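Side-chain contacts in transketolase (Campylobacter jejuni, PDB 3L84), which is a transketolase, a dimeric enzyme of the thiamine diphosphate-dependent family built from two thiamine diphosphate-binding-fold domains and a smaller C-terminal domain: residues N545-E548 / A553-V556; L530-S533 / L539-E542; I582-A587 / F618-S623; L564-D569 / Y593-K598. All coordinates share one frame; numbering follows the deposited sequence. Where two conformers were deposited one is given.

Contact 1: N545-E548 / A553-V556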
loop_
_atom_site.group_PDB
_atom_site.type_symbol
_atom_site.label_atom_id
_atom_site.label_comp_id
_atom_site.label_asym_id
_atom_site.label_seq_id
_atom_site.Cartn_x
_atom_site.Cartn_y
_atom_site.Cartn_z
ATOM N N ASN A 545 29.520 -19.741 19.768
ATOM C CA ASN A 545 30.741 -19.778 20.611
ATOM C C ASN A 545 30.393 -20.289 22.009
ATOM O O ASN A 545 31.110 -21.101 22.586
ATOM C CB ASN A 545 31.362 -18.373 20.729
ATOM C CG ASN A 545 32.096 -17.948 19.491
ATOM O OD1 ASN A 545 32.488 -18.787 18.671
ATOM N ND2 ASN A 545 32.280 -16.623 19.326
ATOM N N GLU A 546 29.283 -19.827 22.575
ATOM C CA GLU A 546 28.852 -20.320 23.867
ATOM C C GLU A 546 28.478 -21.812 23.820
ATOM O O GLU A 546 28.856 -22.578 24.712
ATOM C CB GLU A 546 27.692 -19.468 24.412
ATOM C CG GLU A 546 27.173 -19.894 25.799
ATOM C CD GLU A 546 28.214 -19.769 26.901
ATOM O OE1 GLU A 546 29.153 -18.958 26.731
ATOM O OE2 GLU A 546 28.081 -20.476 27.936
ATOM N N LEU A 547 27.744 -22.228 22.791
ATOM C CA LEU A 547 27.363 -23.627 22.622
ATOM C C LEU A 547 28.616 -24.506 22.490
ATOM O O LEU A 547 28.685 -25.555 23.104
ATOM C CB LEU A 547 26.414 -23.810 21.422
ATOM C CG LEU A 547 24.951 -23.363 21.589
ATOM C CD1 LEU A 547 24.305 -23.124 20.253
ATOM C CD2 LEU A 547 24.149 -24.380 22.382
ATOM N N GLU A 548 29.614 -24.047 21.747
ATOM C CA GLU A 548 30.882 -24.778 21.606
ATOM C C GLU A 548 31.605 -24.885 22.963
ATOM O O GLU A 548 32.146 -25.944 23.296
ATOM C CB GLU A 548 31.764 -24.103 20.554
ATOM C CG GLU A 548 31.239 -24.214 19.137
ATOM C CD GLU A 548 31.760 -25.394 18.325
ATOM O OE1 GLU A 548 32.482 -26.277 18.882
ATOM O OE2 GLU A 548 31.446 -25.436 17.118
ATOM N N ALA A 553 29.025 -28.855 18.948
ATOM C CA ALA A 553 29.564 -28.395 17.664
ATOM C C ALA A 553 28.485 -27.674 16.857
ATOM O O ALA A 553 27.374 -28.193 16.744
ATOM C CB ALA A 553 30.119 -29.582 16.871
ATOM N N CYS A 554 28.822 -26.510 16.298
ATOM C CA CYS A 554 27.865 -25.690 15.566
ATOM C C CYS A 554 28.368 -25.182 14.224
ATOM O O CYS A 554 29.565 -24.886 14.061
ATOM C CB CYS A 554 27.540 -24.441 16.355
ATOM S SG CYS A 554 26.711 -24.700 17.867
ATOM N N ASN A 555 27.468 -25.156 13.250
ATOM C CA ASN A 555 27.612 -24.318 12.059
ATOM C C ASN A 555 26.920 -22.986 12.291
ATOM O O ASN A 555 25.934 -22.923 13.004
ATOM C CB ASN A 555 26.990 -24.990 10.816
ATOM C CG ASN A 555 27.847 -26.097 10.222
ATOM O OD1 ASN A 555 28.937 -26.437 10.724
ATOM N ND2 ASN A 555 27.367 -26.638 9.094
ATOM N N VAL A 556 27.417 -21.925 11.646
ATOM C CA VAL A 556 26.716 -20.649 11.588
ATOM C C VAL A 556 26.651 -20.246 10.123
ATOM O O VAL A 556 27.674 -20.199 9.430
ATOM C CB VAL A 556 27.408 -19.551 12.399
ATOM C CG1 VAL A 556 26.639 -18.243 12.267
ATOM C CG2 VAL A 556 27.528 -19.947 13.895
#

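Contact 2: L530-S533 / L539-E542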
loop_
_atom_site.group_PDB
_atom_site.type_symbol
_atom_site.label_atom_id
_atom_site.label_comp_id
_atom_site.label_asym_id
_atom_site.label_seq_id
_atom_site.Cartn_x
_atom_site.Cartn_y
_atom_site.Cartn_z
ATOM N N LEU A 530 23.030 -22.550 13.206
ATOM C CA LEU A 530 22.318 -21.293 13.483
ATOM C C LEU A 530 22.356 -20.485 12.211
ATOM O O LEU A 530 23.452 -20.213 11.699
ATOM C CB LEU A 530 22.997 -20.546 14.628
ATOM C CG LEU A 530 22.932 -21.216 16.024
ATOM C CD1 LEU A 530 23.813 -22.433 16.219
ATOM C CD2 LEU A 530 23.304 -20.162 17.060
ATOM N N LEU A 531 21.202 -20.176 11.678
ATOM C CA LEU A 531 21.024 -19.478 10.413
ATOM C C LEU A 531 20.393 -18.123 10.706
ATOM O O LEU A 531 19.348 -18.079 11.385
ATOM C CB LEU A 531 20.116 -20.310 9.490
ATOM C CG LEU A 531 19.827 -19.734 8.123
ATOM C CD1 LEU A 531 19.634 -20.830 7.082
ATOM C CD2 LEU A 531 18.641 -18.822 8.176
ATOM N N ALA A 532 20.965 -17.044 10.182
ATOM C CA ALA A 532 20.414 -15.737 10.444
ATOM C C ALA A 532 20.720 -14.833 9.283
ATOM O O ALA A 532 21.584 -15.132 8.455
ATOM C CB ALA A 532 20.992 -15.144 11.725
ATOM N N SER A 533 20.056 -13.687 9.280
ATOM C CA SER A 533 20.374 -12.612 8.362
ATOM C C SER A 533 20.592 -11.307 9.135
ATOM O O SER A 533 20.170 -11.138 10.287
ATOM C CB SER A 533 19.256 -12.404 7.341
ATOM O OG SER A 533 18.076 -11.945 7.957
ATOM N N LEU A 539 24.542 -12.276 16.855
ATOM C CA LEU A 539 23.942 -13.017 17.972
ATOM C C LEU A 539 24.182 -14.515 17.794
ATOM O O LEU A 539 24.473 -15.236 18.764
ATOM C CB LEU A 539 22.423 -12.696 18.048
ATOM C CG LEU A 539 21.622 -13.586 18.976
ATOM C CD1 LEU A 539 22.014 -13.452 20.430
ATOM C CD2 LEU A 539 20.128 -13.255 18.814
ATOM N N CYS A 540 24.029 -14.997 16.567
ATOM C CA CYS A 540 24.259 -16.412 16.286
ATOM C C CYS A 540 25.733 -16.794 16.396
ATOM O O CYS A 540 26.041 -17.863 16.906
ATOM C CB CYS A 540 23.725 -16.792 14.928
ATOM S SG CYS A 540 21.916 -16.766 14.869
ATOM N N LEU A 541 26.654 -15.942 15.958
ATOM C CA LEU A 541 28.072 -16.242 16.137
ATOM C C LEU A 541 28.406 -16.362 17.641
ATOM O O LEU A 541 29.112 -17.296 18.072
ATOM C CB LEU A 541 28.960 -15.190 15.455
ATOM C CG LEU A 541 28.952 -15.262 13.951
ATOM C CD1 LEU A 541 29.529 -13.941 13.375
ATOM C CD2 LEU A 541 29.712 -16.485 13.409
ATOM N N GLU A 542 27.946 -15.390 18.433
ATOM C CA GLU A 542 28.195 -15.388 19.864
ATOM C C GLU A 542 27.543 -16.577 20.529
ATOM O O GLU A 542 28.128 -17.191 21.431
ATOM C CB GLU A 542 27.712 -14.084 20.509
ATOM C CG GLU A 542 28.454 -12.813 19.996
ATOM C CD GLU A 542 29.779 -12.549 20.678
ATOM O OE1 GLU A 542 29.772 -12.087 21.832
ATOM O OE2 GLU A 542 30.825 -12.773 20.034
#

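Contact 3: I582-A587 / F618-S623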
loop_
_atom_site.group_PDB
_atom_site.type_symbol
_atom_site.label_atom_id
_atom_site.label_comp_id
_atom_site.label_asym_id
_atom_site.label_seq_id
_atom_site.Cartn_x
_atom_site.Cartn_y
_atom_site.Cartn_z
ATOM N N ILE A 582 18.346 -23.949 13.358
ATOM C CA ILE A 582 17.571 -22.920 14.030
ATOM C C ILE A 582 17.759 -21.614 13.258
ATOM O O ILE A 582 18.881 -21.102 13.144
ATOM C CB ILE A 582 17.957 -22.731 15.489
ATOM C CG1 ILE A 582 17.865 -24.058 16.277
ATOM C CG2 ILE A 582 17.089 -21.639 16.142
ATOM C CD1 ILE A 582 19.150 -24.832 16.390
ATOM N N GLY A 583 16.657 -21.087 12.743
ATOM C CA GLY A 583 16.642 -19.787 12.072
ATOM C C GLY A 583 16.388 -18.672 13.060
ATOM O O GLY A 583 15.547 -18.839 13.965
ATOM N N VAL A 584 17.124 -17.573 12.972
ATOM C CA VAL A 584 17.040 -16.484 13.909
ATOM C C VAL A 584 16.943 -15.152 13.151
ATOM O O VAL A 584 17.854 -14.759 12.422
ATOM C CB VAL A 584 18.293 -16.465 14.808
ATOM C CG1 VAL A 584 18.166 -15.355 15.837
ATOM C CG2 VAL A 584 18.545 -17.853 15.476
ATOM N N GLU A 585 15.815 -14.454 13.308
ATOM C CA GLU A 585 15.584 -13.185 12.636
ATOM C C GLU A 585 14.643 -12.342 13.484
ATOM O O GLU A 585 13.688 -12.851 14.019
ATOM C CB GLU A 585 14.953 -13.380 11.246
ATOM C CG GLU A 585 15.900 -13.828 10.164
ATOM C CD GLU A 585 15.307 -13.771 8.758
ATOM O OE1 GLU A 585 14.060 -13.925 8.551
ATOM O OE2 GLU A 585 16.114 -13.640 7.836
ATOM N N ALA A 586 14.878 -11.040 13.495
ATOM C CA ALA A 586 13.992 -10.078 14.159
ATOM C C ALA A 586 12.838 -9.739 13.217
ATOM O O ALA A 586 12.726 -8.638 12.664
ATOM C CB ALA A 586 14.753 -8.810 14.592
ATOM N N ALA A 587 11.997 -10.731 13.005
ATOM C CA ALA A 587 10.888 -10.672 12.028
ATOM C C ALA A 587 9.984 -11.836 12.314
ATOM O O ALA A 587 10.388 -12.796 12.975
ATOM C CB ALA A 587 11.433 -10.753 10.594
ATOM N N PHE A 618 12.290 -9.044 23.385
ATOM C CA PHE A 618 11.897 -9.998 22.370
ATOM C C PHE A 618 12.825 -11.203 22.263
ATOM O O PHE A 618 12.640 -12.063 21.392
ATOM C CB PHE A 618 11.682 -9.250 21.023
ATOM C CG PHE A 618 10.386 -8.502 21.018
ATOM C CD1 PHE A 618 9.198 -9.184 20.874
ATOM C CD2 PHE A 618 10.340 -7.147 21.254
ATOM C CE1 PHE A 618 8.007 -8.490 20.964
ATOM C CE2 PHE A 618 9.158 -6.441 21.323
ATOM C CZ PHE A 618 8.000 -7.100 21.153
ATOM N N GLY A 619 13.767 -11.313 23.212
ATOM C CA GLY A 619 14.529 -12.542 23.340
ATOM C C GLY A 619 15.843 -12.605 22.633
ATOM O O GLY A 619 16.458 -13.667 22.593
ATOM N N PHE A 620 16.310 -11.503 22.091
ATOM C CA PHE A 620 17.548 -11.490 21.283
ATOM C C PHE A 620 18.751 -11.239 22.143
ATOM O O PHE A 620 19.297 -10.146 22.194
ATOM C CB PHE A 620 17.409 -10.539 20.085
ATOM C CG PHE A 620 16.343 -10.989 19.130
ATOM C CD1 PHE A 620 16.630 -11.950 18.170
ATOM C CD2 PHE A 620 15.048 -10.534 19.233
ATOM C CE1 PHE A 620 15.640 -12.431 17.337
ATOM C CE2 PHE A 620 14.060 -11.024 18.410
ATOM C CZ PHE A 620 14.349 -11.988 17.457
ATOM N N SER A 621 19.099 -12.277 22.901
ATOM C CA SER A 621 20.316 -12.307 23.728
ATOM C C SER A 621 20.927 -13.684 23.608
ATOM O O SER A 621 20.230 -14.660 23.330
ATOM C CB SER A 621 20.032 -12.013 25.204
ATOM O OG SER A 621 19.406 -13.136 25.812
ATOM N N VAL A 622 22.220 -13.767 23.870
ATOM C CA VAL A 622 22.901 -15.050 23.816
ATOM C C VAL A 622 22.263 -16.029 24.814
ATOM O O VAL A 622 21.998 -17.200 24.497
ATOM C CB VAL A 622 24.419 -14.888 24.075
ATOM C CG1 VAL A 622 25.113 -16.270 24.287
ATOM C CG2 VAL A 622 25.028 -14.133 22.916
ATOM N N SER A 623 22.050 -15.604 26.050
ATOM C CA SER A 623 21.547 -16.530 27.062
ATOM C C SER A 623 20.183 -17.097 26.652
ATOM O O SER A 623 19.943 -18.295 26.800
ATOM C CB SER A 623 21.445 -15.848 28.423
ATOM O OG SER A 623 22.735 -15.549 28.935
#

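Contact 4: L564-D569 / Y593-K598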
loop_
_atom_site.group_PDB
_atom_site.type_symbol
_atom_site.label_atom_id
_atom_site.label_comp_id
_atom_site.label_asym_id
_atom_site.label_seq_id
_atom_site.Cartn_x
_atom_site.Cartn_y
_atom_site.Cartn_z
ATOM N N LEU A 564 18.002 -16.249 -3.285
ATOM C CA LEU A 564 19.159 -16.866 -3.902
ATOM C C LEU A 564 19.461 -18.201 -3.281
ATOM O O LEU A 564 19.859 -19.129 -3.987
ATOM C CB LEU A 564 20.411 -15.972 -3.831
ATOM C CG LEU A 564 20.391 -14.735 -4.688
ATOM C CD1 LEU A 564 21.645 -13.884 -4.403
ATOM C CD2 LEU A 564 20.264 -15.079 -6.146
ATOM N N PHE A 565 19.268 -18.340 -1.979
ATOM C CA PHE A 565 19.509 -19.622 -1.324
ATOM C C PHE A 565 18.593 -20.715 -1.880
ATOM O O PHE A 565 18.996 -21.879 -2.046
ATOM C CB PHE A 565 19.409 -19.496 0.212
ATOM C CG PHE A 565 19.889 -20.683 0.964
ATOM C CD1 PHE A 565 21.000 -21.413 0.560
ATOM C CD2 PHE A 565 19.269 -21.019 2.158
ATOM C CE1 PHE A 565 21.432 -22.496 1.292
ATOM C CE2 PHE A 565 19.726 -22.089 2.905
ATOM C CZ PHE A 565 20.799 -22.840 2.481
ATOM N N GLU A 566 17.348 -20.351 -2.164
ATOM C CA GLU A 566 16.364 -21.266 -2.746
ATOM C C GLU A 566 16.831 -21.840 -4.088
ATOM O O GLU A 566 16.339 -22.894 -4.495
ATOM C CB GLU A 566 15.006 -20.584 -2.946
ATOM C CG GLU A 566 14.292 -20.203 -1.686
ATOM C CD GLU A 566 12.943 -19.587 -1.962
ATOM O OE1 GLU A 566 12.863 -18.369 -2.301
ATOM O OE2 GLU A 566 11.926 -20.305 -1.849
ATOM N N LYS A 567 17.714 -21.135 -4.805
ATOM C CA LYS A 567 18.194 -21.576 -6.124
ATOM C C LYS A 567 19.398 -22.508 -6.042
ATOM O O LYS A 567 19.822 -23.038 -7.073
ATOM C CB LYS A 567 18.605 -20.393 -6.990
ATOM C CG LYS A 567 17.522 -19.402 -7.241
ATOM C CD LYS A 567 17.937 -18.255 -8.179
ATOM C CE LYS A 567 18.158 -18.722 -9.633
ATOM N NZ LYS A 567 17.009 -19.500 -10.259
ATOM N N GLN A 568 19.970 -22.725 -4.862
ATOM C CA GLN A 568 21.208 -23.503 -4.765
ATOM C C GLN A 568 20.932 -24.983 -4.885
ATOM O O GLN A 568 19.807 -25.427 -4.628
ATOM C CB GLN A 568 21.917 -23.199 -3.443
ATOM C CG GLN A 568 22.254 -21.726 -3.238
ATOM C CD GLN A 568 22.923 -21.116 -4.423
ATOM O OE1 GLN A 568 22.387 -20.158 -5.039
ATOM N NE2 GLN A 568 24.075 -21.649 -4.775
ATOM N N ASP A 569 21.937 -25.758 -5.269
ATOM C CA ASP A 569 21.673 -27.183 -5.404
ATOM C C ASP A 569 21.685 -27.886 -4.062
ATOM O O ASP A 569 22.077 -27.321 -3.041
ATOM C CB ASP A 569 22.548 -27.864 -6.444
ATOM C CG ASP A 569 24.004 -27.838 -6.126
ATOM O OD1 ASP A 569 24.388 -27.799 -4.937
ATOM O OD2 ASP A 569 24.792 -27.940 -7.113
ATOM N N TYR A 593 11.057 -21.816 7.876
ATOM C CA TYR A 593 10.868 -23.260 8.034
ATOM C C TYR A 593 11.142 -24.054 6.767
ATOM O O TYR A 593 11.281 -25.260 6.844
ATOM C CB TYR A 593 9.452 -23.544 8.539
ATOM C CG TYR A 593 9.190 -23.243 10.010
ATOM C CD1 TYR A 593 9.729 -24.074 11.009
ATOM C CD2 TYR A 593 8.470 -22.159 10.400
ATOM C CE1 TYR A 593 9.482 -23.826 12.359
ATOM C CE2 TYR A 593 8.226 -21.909 11.758
ATOM C CZ TYR A 593 8.721 -22.763 12.717
ATOM O OH TYR A 593 8.473 -22.488 14.045
ATOM N N LYS A 594 11.275 -23.422 5.592
ATOM C CA LYS A 594 11.744 -24.116 4.404
ATOM C C LYS A 594 13.122 -24.732 4.667
ATOM O O LYS A 594 13.416 -25.821 4.160
ATOM C CB LYS A 594 11.758 -23.179 3.212
ATOM C CG LYS A 594 12.176 -23.832 1.950
ATOM C CD LYS A 594 11.930 -22.974 0.726
ATOM C CE LYS A 594 12.417 -23.699 -0.535
ATOM N NZ LYS A 594 11.922 -23.047 -1.792
ATOM N N PHE A 595 13.957 -24.060 5.449
ATOM C CA PHE A 595 15.337 -24.474 5.680
ATOM C C PHE A 595 15.638 -24.858 7.102
ATOM O O PHE A 595 16.653 -25.522 7.331
ATOM C CB PHE A 595 16.304 -23.360 5.251
ATOM C CG PHE A 595 16.179 -22.986 3.832
ATOM C CD1 PHE A 595 16.527 -23.899 2.864
ATOM C CD2 PHE A 595 15.749 -21.727 3.456
ATOM C CE1 PHE A 595 16.407 -23.584 1.523
ATOM C CE2 PHE A 595 15.640 -21.408 2.095
ATOM C CZ PHE A 595 15.973 -22.358 1.162
ATOM N N CYS A 596 14.785 -24.503 8.053
ATOM C CA CYS A 596 15.056 -24.619 9.483
ATOM C C CYS A 596 14.073 -25.539 10.173
ATOM O O CYS A 596 12.893 -25.615 9.813
ATOM C CB CYS A 596 14.963 -23.264 10.155
ATOM S SG CYS A 596 16.096 -22.032 9.453
ATOM N N HIS A 597 14.541 -26.259 11.195
ATOM C CA HIS A 597 13.674 -27.056 12.049
ATOM C C HIS A 597 12.919 -26.189 13.025
ATOM O O HIS A 597 11.758 -26.497 13.364
ATOM C CB HIS A 597 14.470 -28.095 12.825
ATOM C CG HIS A 597 15.218 -29.035 11.949
ATOM N ND1 HIS A 597 14.661 -30.164 11.391
ATOM C CD2 HIS A 597 16.503 -29.005 11.541
ATOM C CE1 HIS A 597 15.582 -30.789 10.671
ATOM N NE2 HIS A 597 16.713 -30.109 10.751
ATOM N N LYS A 598 13.584 -25.161 13.512
ATOM C CA LYS A 598 13.015 -24.253 14.491
ATOM C C LYS A 598 13.270 -22.825 14.033
ATOM O O LYS A 598 14.289 -22.571 13.412
ATOM C CB LYS A 598 13.649 -24.430 15.878
ATOM C CG LYS A 598 13.459 -25.806 16.513
ATOM C CD LYS A 598 14.079 -25.852 17.896
ATOM C CE LYS A 598 13.854 -27.193 18.499
ATOM N NZ LYS A 598 14.442 -27.188 19.898
#

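Contact 1: N545-E548 / A553-V556
The flat group here is the carboxylate of E548, and the backbone of A553 and C554 lies against it. The amide N of C554 donates to E548 OE2 over 3.0 Å. The N-H points well at the oxygen, at 162°, but it arrives from above the carboxylate plane, 59° out of it. The CA of A553 lies beside the same oxygen, with A553 CA to E548 OE2 at 3.5 Å. The E548 chain bends at chi2 (-93°), and this brings the carboxylate to the backbone of A553 and C554. OE2 has a second partner in S523 OG, and that hydroxyl also bonds to the carbonyl O of C554. The contact lies where the chain passes from the end of helix 537-549 into strand 554-558, the second half of a beta-alpha-beta crossover that starts at strand 528-532. Next to this bond the contact is apolar. C554 SG lies against L547, touching CB and the methyl CD1, each at 3.7 Å. Both residues are buried and also pack on L530 of the neighbouring strand. E548 is partly exposed and also touches K521 of the edge strand 518-521.

Contact 2: L530-S533 / L539-E542
C540 pushes its side chain from helix 537-549 between L530 and A532 of strand 528-532. This is the first half of a right-handed beta-alpha-beta crossover, in which the helix lies on the sheet and leads on to strand 554-558. L530 and A532 are two apart on the strand, so both send their CB to the helix, while L531 between them points away. The tight part is buried and its side-chain contacts are apolar. The CB atoms of L530 and C540 are 3.8 Å apart. The thiol sits further along the strand, with C540 SG to A532 CB at 3.7 Å and C540 SG to L530 CB at 3.9 Å. C540 chi1 is -69°, which sets SG opposite its own carbonyl carbon and directs it at the strand. The other side of the helix is looser. L541 and E542 turn away from the strand, and both are partly exposed. L541 packs on V556, and E542 on V622 of the C-terminal helix 622-629. L530 also reaches the helix backbone, where its CD2 touches the carbonyl O of C540 at 3.6 Å.

Contact 3: I582-A587 / F618-S623
F620 reaches the end of strand 580-584 with its ring placed opposite its own carbonyl carbon (chi1 -64°). On the other side, V584 holds CG1 anti to its backbone N (chi1 -177°), which brings that methyl to the ring. V584 CG1 meets F620 CE1 at 4.1 Å, at the ring edge and near its plane. The two side chains run past each other in opposite directions. The far end of the ring meets backbone. F620 CZ lies 3.6 Å from the carbonyl O of E585, and F620 CZ to A586 CA is 3.8 Å; both approaches are oblique. The methyl of A586 stands over one ring face, 4.3 Å above the plane and towards the rim. The contact belongs to the C-terminal domain, where strand 580-584 is a parallel strand of the mixed sheet. F620 sits in the link between helices 611-617 and 622-629. The first helix closes with a Schellman motif, with G619 at positive phi as its C-prime residue. The second is N-capped by S621, whose OG bonds to the N of K624. The E585 side chain starts away from 618-623, and its OE2 bonds to S533 OG and forms a salt bridge with R463.

Contact 4: L564-D569 / Y593-K598
E566 OE2 takes a salt bridge from K594 NZ at 2.7 Å, and this bond joins 564-569 to 593-598. OE2 accepts with its anti lone pair, on the side away from OE1. K594 is stretched out all the way from CG, with all four torsions near 180°, and its chain meets that of E566 at about a right angle. The lysine also does apolar work. Its CG stands 4.1 Å above the F595 ring plane, over the ring centre. F565 takes the opposite face, with CD2 at 3.6 Å above the ring plane and again over the centre. F595 is thus held between a lysine chain and a second ring. The two phenylalanine rings are oblique, with centroids 4.4 Å apart and planes at 39°. E566 completes the setting, as its CG comes to the ring edge, 3.9 Å from F595 CZ. The segments belong to the C-terminal domain of transketolase. Helix 562-566 comes after strand 554-558 in the chain. Residues 593-598 lead from a short 3-10 turn into the edge strand 598-600. L577 touches both phenylalanines, and F562 meets the F595 ring edge-to-face. This side of the domain also faces the dimer partner. E566 packs on N590 of the second subunit, and K594 on Y593 of that subunit.

Overall arrangement
All four contacts lie in the C-terminal domain, around one mixed five-stranded sheet. Contacts 1 and 2 share helix 537-549, and their centres are about 10 Å apart. Contact 2 comes first along the chain and contact 1 follows, so together they pack the helix of one crossover on both of its strands. Contact 3 is about 8 Å from contact 2, centre to centre, on the next strand, 580-584. The backbones of L531 and V584 pair there, as the two strands are neighbours. Contact 4 lies further off, about 15 to 20 Å between centres. Its segments alternate with those of contact 3, and G583 pairs with K598. The set therefore runs from the distal helix layer, through the sheet, to the dimer-facing side.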